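PDB 4LK4: VESB protease from Vibrio cholerae, which probably cleaves peptide bonds in other proteins as a secreted, trypsin-like serine endopeptidase. Local coordinates for residues F45-F58 with D103-A117. The protein carries 1 engineered substitution. Sequence-based numbering, arbitrary orientation.
Sequences FLGGRYVLTAAHCF and DIAIVELAQTSSLPA
V51 and V107 form a hydrogen-bonded pair at the middle of an antiparallel match between strands 50-53 and 105-109, whose directions differ by 155°. V51 N to V107 O is 2.9 Å, and V107 N returns a bond to V51 O. T53 and A105 are joined in the same two-way manner. Y50 and L52 face E108 and I106 as non-hydrogen-bonded pairs.

On the face of V51, T53, A105 and V107, the valines meet through their beta carbons. The F58 ring brings its CZ to V107 CG2 (3.6 Å). Its edge points at A105 CB. I89 of strand 82-91 packs on F58, and A86 on V107. On the other face, L52 CD1 touches I104 CD1 (3.8 Å), and both side chains reach I214 of the second barrel. I106 CG2 lies against Y50 CD1. The Y50 hydroxyl and E108 OE1 share a water; Q247 N also binds the Y50 hydroxyl, and S249 binds E108 OE2.

R49 bends at chi3, which brings NH1 to L109 O (2.9 Å), and this oxygen lies close to the guanidinium plane. T112 CG2 lies over one face of that group. Further along, the edge of the F45 ring faces the carbonyl oxygens of S113, L115 and P116, with CE2 3.2 Å from L115 O.

At the other end, D103 takes two bonds from H56 on syn lone pairs: backbone N to OD1 (2.8 Å) and ND1 to OD2 (2.7 Å). With chi1 at 83°, H56 turns ND1 to the same carboxylate that its backbone N binds. The ring and carboxylate planes are 38° apart. S216 also binds OD2, further fixing the carboxylate.

This is the first beta-barrel of the trypsin fold. H56 lies in a TAAHC sequence and D103 in DIA, consistent with the histidine and aspartate of the catalytic triad in peptidase family S1.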
loop_
_atom_site.group_PDB
_atom_site.type_symbol
_atom_site.label_atom_id
_atom_site.label_comp_id
_atom_site.label_asym_id
_atom_site.label_seq_id
_atom_site.Cartn_x
_atom_site.Cartn_y
_atom_site.Cartn_z
ATOM N N PHE A 45 0.054 10.143 4.416
ATOM C CA PHE A 45 -1.365 10.158 4.762
ATOM C C PHE A 45 -2.168 10.679 3.577
ATOM O O PHE A 45 -1.879 11.774 3.110
ATOM C CB PHE A 45 -1.594 11.036 5.997
ATOM C CG PHE A 45 -3.048 11.127 6.418
ATOM C CD1 PHE A 45 -3.799 9.992 6.587
ATOM C CD2 PHE A 45 -3.657 12.370 6.658
ATOM C CE1 PHE A 45 -5.129 10.082 6.971
ATOM C CE2 PHE A 45 -4.985 12.460 7.039
ATOM C CZ PHE A 45 -5.721 11.315 7.188
ATOM N N LEU A 46 -3.139 9.910 3.074
ATOM C CA LEU A 46 -3.886 10.335 1.863
ATOM C C LEU A 46 -5.171 11.089 2.173
ATOM O O LEU A 46 -5.795 11.656 1.281
ATOM C CB LEU A 46 -4.225 9.158 0.968
ATOM C CG LEU A 46 -3.045 8.325 0.502
ATOM C CD1 LEU A 46 -3.520 7.021 -0.095
ATOM C CD2 LEU A 46 -2.228 9.076 -0.518
ATOM N N GLY A 47 -5.564 11.108 3.442
ATOM C CA GLY A 47 -6.821 11.740 3.851
ATOM C C GLY A 47 -7.776 10.675 4.372
ATOM O O GLY A 47 -7.674 9.474 4.019
ATOM N N GLY A 48 -8.692 11.110 5.235
ATOM C CA GLY A 48 -9.705 10.220 5.784
ATOM C C GLY A 48 -9.022 9.201 6.628
ATOM O O GLY A 48 -8.374 9.547 7.570
ATOM N N ARG A 49 -9.138 7.942 6.266
ATOM C CA ARG A 49 -8.531 6.886 7.050
ATOM C C ARG A 49 -7.481 6.093 6.261
ATOM O O ARG A 49 -7.213 4.950 6.588
ATOM C CB ARG A 49 -9.623 5.963 7.629
ATOM C CG ARG A 49 -10.492 5.236 6.597
ATOM C CD ARG A 49 -11.313 4.119 7.207
ATOM N NE ARG A 49 -12.565 4.624 7.779
ATOM C CZ ARG A 49 -12.925 4.562 9.064
ATOM N NH1 ARG A 49 -12.142 4.009 9.983
ATOM N NH2 ARG A 49 -14.085 5.080 9.432
ATOM N N TYR A 50 -6.831 6.714 5.275
ATOM C CA TYR A 50 -5.921 5.966 4.424
ATOM C C TYR A 50 -4.499 6.471 4.404
ATOM O O TYR A 50 -4.238 7.670 4.320
ATOM C CB TYR A 50 -6.442 5.947 3.008
ATOM C CG TYR A 50 -7.820 5.356 2.889
ATOM C CD1 TYR A 50 -8.003 3.987 2.988
ATOM C CD2 TYR A 50 -8.943 6.166 2.667
ATOM C CE1 TYR A 50 -9.264 3.424 2.878
ATOM C CE2 TYR A 50 -10.222 5.606 2.547
ATOM C CZ TYR A 50 -10.368 4.233 2.653
ATOM O OH TYR A 50 -11.595 3.642 2.550
ATOM N N VAL A 51 -3.584 5.509 4.443
ATOM C CA VAL A 51 -2.161 5.733 4.383
ATOM C C VAL A 51 -1.565 4.941 3.219
ATOM O O VAL A 51 -1.942 3.797 2.975
ATOM C CB VAL A 51 -1.544 5.224 5.673
ATOM C CG1 VAL A 51 -0.037 5.150 5.563
ATOM C CG2 VAL A 51 -1.976 6.108 6.828
ATOM N N LEU A 52 -0.632 5.556 2.509
ATOM C CA LEU A 52 0.038 4.952 1.362
ATOM C C LEU A 52 1.411 4.526 1.811
ATOM O O LEU A 52 2.109 5.280 2.521
ATOM C CB LEU A 52 0.200 5.984 0.260
ATOM C CG LEU A 52 0.950 5.549 -0.993
ATOM C CD1 LEU A 52 0.304 4.337 -1.644
ATOM C CD2 LEU A 52 1.049 6.702 -1.992
ATOM N N THR A 53 1.803 3.320 1.431
ATOM C CA THR A 53 3.075 2.767 1.869
ATOM C C THR A 53 3.500 1.664 0.920
ATOM O O THR A 53 2.901 1.507 -0.129
ATOM C CB THR A 53 2.974 2.262 3.321
ATOM O OG1 THR A 53 4.293 2.037 3.825
ATOM C CG2 THR A 53 2.234 0.976 3.402
ATOM N N ALA A 54 4.525 0.909 1.279
ATOM C CA ALA A 54 5.100 -0.121 0.429
ATOM C C ALA A 54 4.500 -1.466 0.825
ATOM O O ALA A 54 4.244 -1.692 1.999
ATOM C CB ALA A 54 6.609 -0.134 0.606
ATOM N N ALA A 55 4.245 -2.371 -0.117
ATOM C CA ALA A 55 3.655 -3.677 0.290
ATOM C C ALA A 55 4.610 -4.535 1.094
ATOM O O ALA A 55 4.189 -5.245 2.009
ATOM C CB ALA A 55 3.155 -4.464 -0.899
ATOM N N HIS A 56 5.894 -4.502 0.776
ATOM C CA HIS A 56 6.781 -5.423 1.477
ATOM C C HIS A 56 6.975 -5.107 2.973
ATOM O O HIS A 56 7.420 -5.960 3.710
ATOM C CB HIS A 56 8.121 -5.554 0.774
ATOM C CG HIS A 56 9.078 -4.482 1.120
ATOM N ND1 HIS A 56 9.233 -3.354 0.346
ATOM C CD2 HIS A 56 9.955 -4.368 2.147
ATOM C CE1 HIS A 56 10.162 -2.588 0.880
ATOM N NE2 HIS A 56 10.614 -3.179 1.974
ATOM N N CYS A 57 6.622 -3.908 3.421
ATOM C CA CYS A 57 6.541 -3.604 4.862
ATOM C C CYS A 57 5.655 -4.600 5.624
ATOM O O CYS A 57 5.753 -4.720 6.854
ATOM C CB CYS A 57 5.977 -2.196 5.066
ATOM S SG CYS A 57 7.063 -0.891 4.436
ATOM N N PHE A 58 4.758 -5.286 4.915
ATOM C CA PHE A 58 3.849 -6.211 5.561
ATOM C C PHE A 58 4.056 -7.660 5.172
ATOM O O PHE A 58 3.212 -8.467 5.474
ATOM C CB PHE A 58 2.402 -5.778 5.307
ATOM C CG PHE A 58 2.150 -4.351 5.637
ATOM C CD1 PHE A 58 2.075 -3.949 6.938
ATOM C CD2 PHE A 58 2.012 -3.417 4.654
ATOM C CE1 PHE A 58 1.865 -2.646 7.268
ATOM C CE2 PHE A 58 1.804 -2.107 4.971
ATOM C CZ PHE A 58 1.755 -1.713 6.290
ATOM N N ASP A 103 5.185 -2.876 -5.621
ATOM C CA ASP A 103 5.412 -2.791 -4.195
ATOM C C ASP A 103 4.627 -1.625 -3.647
ATOM O O ASP A 103 5.160 -0.559 -3.411
ATOM C CB ASP A 103 6.900 -2.623 -3.911
ATOM C CG ASP A 103 7.252 -2.781 -2.442
ATOM O OD1 ASP A 103 6.425 -3.291 -1.655
ATOM O OD2 ASP A 103 8.393 -2.391 -2.081
ATOM N N ILE A 104 3.333 -1.838 -3.459
ATOM C CA ILE A 104 2.497 -0.789 -2.965
ATOM C C ILE A 104 1.373 -1.360 -2.129
ATOM O O ILE A 104 0.893 -2.456 -2.393
ATOM C CB ILE A 104 1.954 0.030 -4.132
ATOM C CG1 ILE A 104 1.210 1.268 -3.627
ATOM C CG2 ILE A 104 1.074 -0.826 -5.037
ATOM C CD1 ILE A 104 0.851 2.247 -4.721
ATOM N N ALA A 105 0.968 -0.581 -1.124
ATOM C CA ALA A 105 -0.069 -0.987 -0.190
ATOM C C ALA A 105 -0.812 0.194 0.392
ATOM O O ALA A 105 -0.274 1.264 0.492
ATOM C CB ALA A 105 0.545 -1.809 0.945
ATOM N N ILE A 106 -2.043 -0.047 0.821
ATOM C CA ILE A 106 -2.850 0.945 1.527
ATOM C C ILE A 106 -3.112 0.425 2.936
ATOM O O ILE A 106 -3.463 -0.734 3.110
ATOM C CB ILE A 106 -4.229 1.154 0.850
ATOM C CG1 ILE A 106 -4.059 1.800 -0.523
ATOM C CG2 ILE A 106 -5.167 1.983 1.722
ATOM C CD1 ILE A 106 -3.350 3.135 -0.483
ATOM N N VAL A 107 -2.934 1.291 3.926
ATOM C CA VAL A 107 -3.356 0.971 5.271
ATOM C C VAL A 107 -4.636 1.746 5.528
ATOM O O VAL A 107 -4.648 2.964 5.442
ATOM C CB VAL A 107 -2.282 1.329 6.308
ATOM C CG1 VAL A 107 -2.708 0.872 7.697
ATOM C CG2 VAL A 107 -0.951 0.691 5.921
ATOM N N GLU A 108 -5.724 1.014 5.786
ATOM C CA GLU A 108 -6.981 1.581 6.186
ATOM C C GLU A 108 -6.935 1.648 7.702
ATOM O O GLU A 108 -6.606 0.663 8.344
ATOM C CB GLU A 108 -8.074 0.650 5.725
ATOM C CG GLU A 108 -9.484 1.119 6.017
ATOM C CD GLU A 108 -10.522 0.058 5.735
ATOM O OE1 GLU A 108 -10.739 -0.238 4.535
ATOM O OE2 GLU A 108 -11.117 -0.464 6.721
ATOM N N LEU A 109 -7.236 2.809 8.262
ATOM C CA LEU A 109 -7.070 3.075 9.685
ATOM C C LEU A 109 -8.365 2.884 10.436
ATOM O O LEU A 109 -9.419 3.061 9.867
ATOM C CB LEU A 109 -6.659 4.523 9.858
ATOM C CG LEU A 109 -5.341 4.893 9.200
ATOM C CD1 LEU A 109 -4.906 6.271 9.675
ATOM C CD2 LEU A 109 -4.266 3.872 9.542
ATOM N N ALA A 110 -8.296 2.574 11.721
ATOM C CA ALA A 110 -9.518 2.377 12.535
ATOM C C ALA A 110 -10.337 3.653 12.751
ATOM O O ALA A 110 -11.462 3.601 13.225
ATOM C CB ALA A 110 -9.178 1.750 13.882
ATOM N N GLN A 111 -9.784 4.801 12.422
ATOM C CA GLN A 111 -10.573 6.025 12.423
ATOM C C GLN A 111 -9.922 7.023 11.487
ATOM O O GLN A 111 -8.767 6.871 11.130
ATOM C CB GLN A 111 -10.694 6.586 13.846
ATOM C CG GLN A 111 -9.423 6.413 14.651
ATOM C CD GLN A 111 -9.493 6.968 16.064
ATOM O OE1 GLN A 111 -10.202 7.941 16.346
ATOM N NE2 GLN A 111 -8.714 6.362 16.957
ATOM N N THR A 112 -10.692 8.020 11.082
ATOM C CA THR A 112 -10.232 9.028 10.166
ATOM C C THR A 112 -9.336 10.002 10.910
ATOM O O THR A 112 -9.443 10.150 12.115
ATOM C CB THR A 112 -11.424 9.809 9.576
ATOM O OG1 THR A 112 -12.151 10.467 10.626
ATOM C CG2 THR A 112 -12.375 8.876 8.809
ATOM N N SER A 113 -8.425 10.644 10.199
ATOM C CA SER A 113 -7.734 11.803 10.727
ATOM C C SER A 113 -8.134 12.996 9.905
ATOM O O SER A 113 -8.508 12.850 8.727
ATOM C CB SER A 113 -6.222 11.640 10.639
ATOM O OG SER A 113 -5.541 12.749 11.238
ATOM N N SER A 114 -8.033 14.177 10.514
ATOM C CA SER A 114 -8.275 15.408 9.784
ATOM C C SER A 114 -6.973 16.185 9.563
ATOM O O SER A 114 -7.003 17.288 9.050
ATOM C CB SER A 114 -9.347 16.248 10.489
ATOM O OG SER A 114 -8.875 16.762 11.724
ATOM N N LEU A 115 -5.828 15.594 9.911
ATOM C CA LEU A 115 -4.522 16.204 9.616
ATOM C C LEU A 115 -4.326 16.356 8.113
ATOM O O LEU A 115 -5.003 15.694 7.347
ATOM C CB LEU A 115 -3.390 15.361 10.202
ATOM C CG LEU A 115 -3.350 15.335 11.734
ATOM C CD1 LEU A 115 -2.189 14.463 12.179
ATOM C CD2 LEU A 115 -3.190 16.735 12.318
ATOM N N PRO A 116 -3.414 17.243 7.679
ATOM C CA PRO A 116 -3.313 17.467 6.245
ATOM C C PRO A 116 -2.852 16.235 5.497
ATOM O O PRO A 116 -2.070 15.434 6.015
ATOM C CB PRO A 116 -2.274 18.572 6.120
ATOM C CG PRO A 116 -2.189 19.201 7.471
ATOM C CD PRO A 116 -2.493 18.100 8.438
ATOM N N ALA A 117 -3.352 16.103 4.274
ATOM C CA ALA A 117 -3.030 14.981 3.416
ATOM C C ALA A 117 -1.991 15.402 2.379
ATOM O O ALA A 117 -1.892 16.561 1.995
ATOM C CB ALA A 117 -4.286 14.472 2.729
HETATM O O HOH W 1 -8.472 13.828 5.942
HETATM O O HOH W 2 -11.574 1.046 2.141
#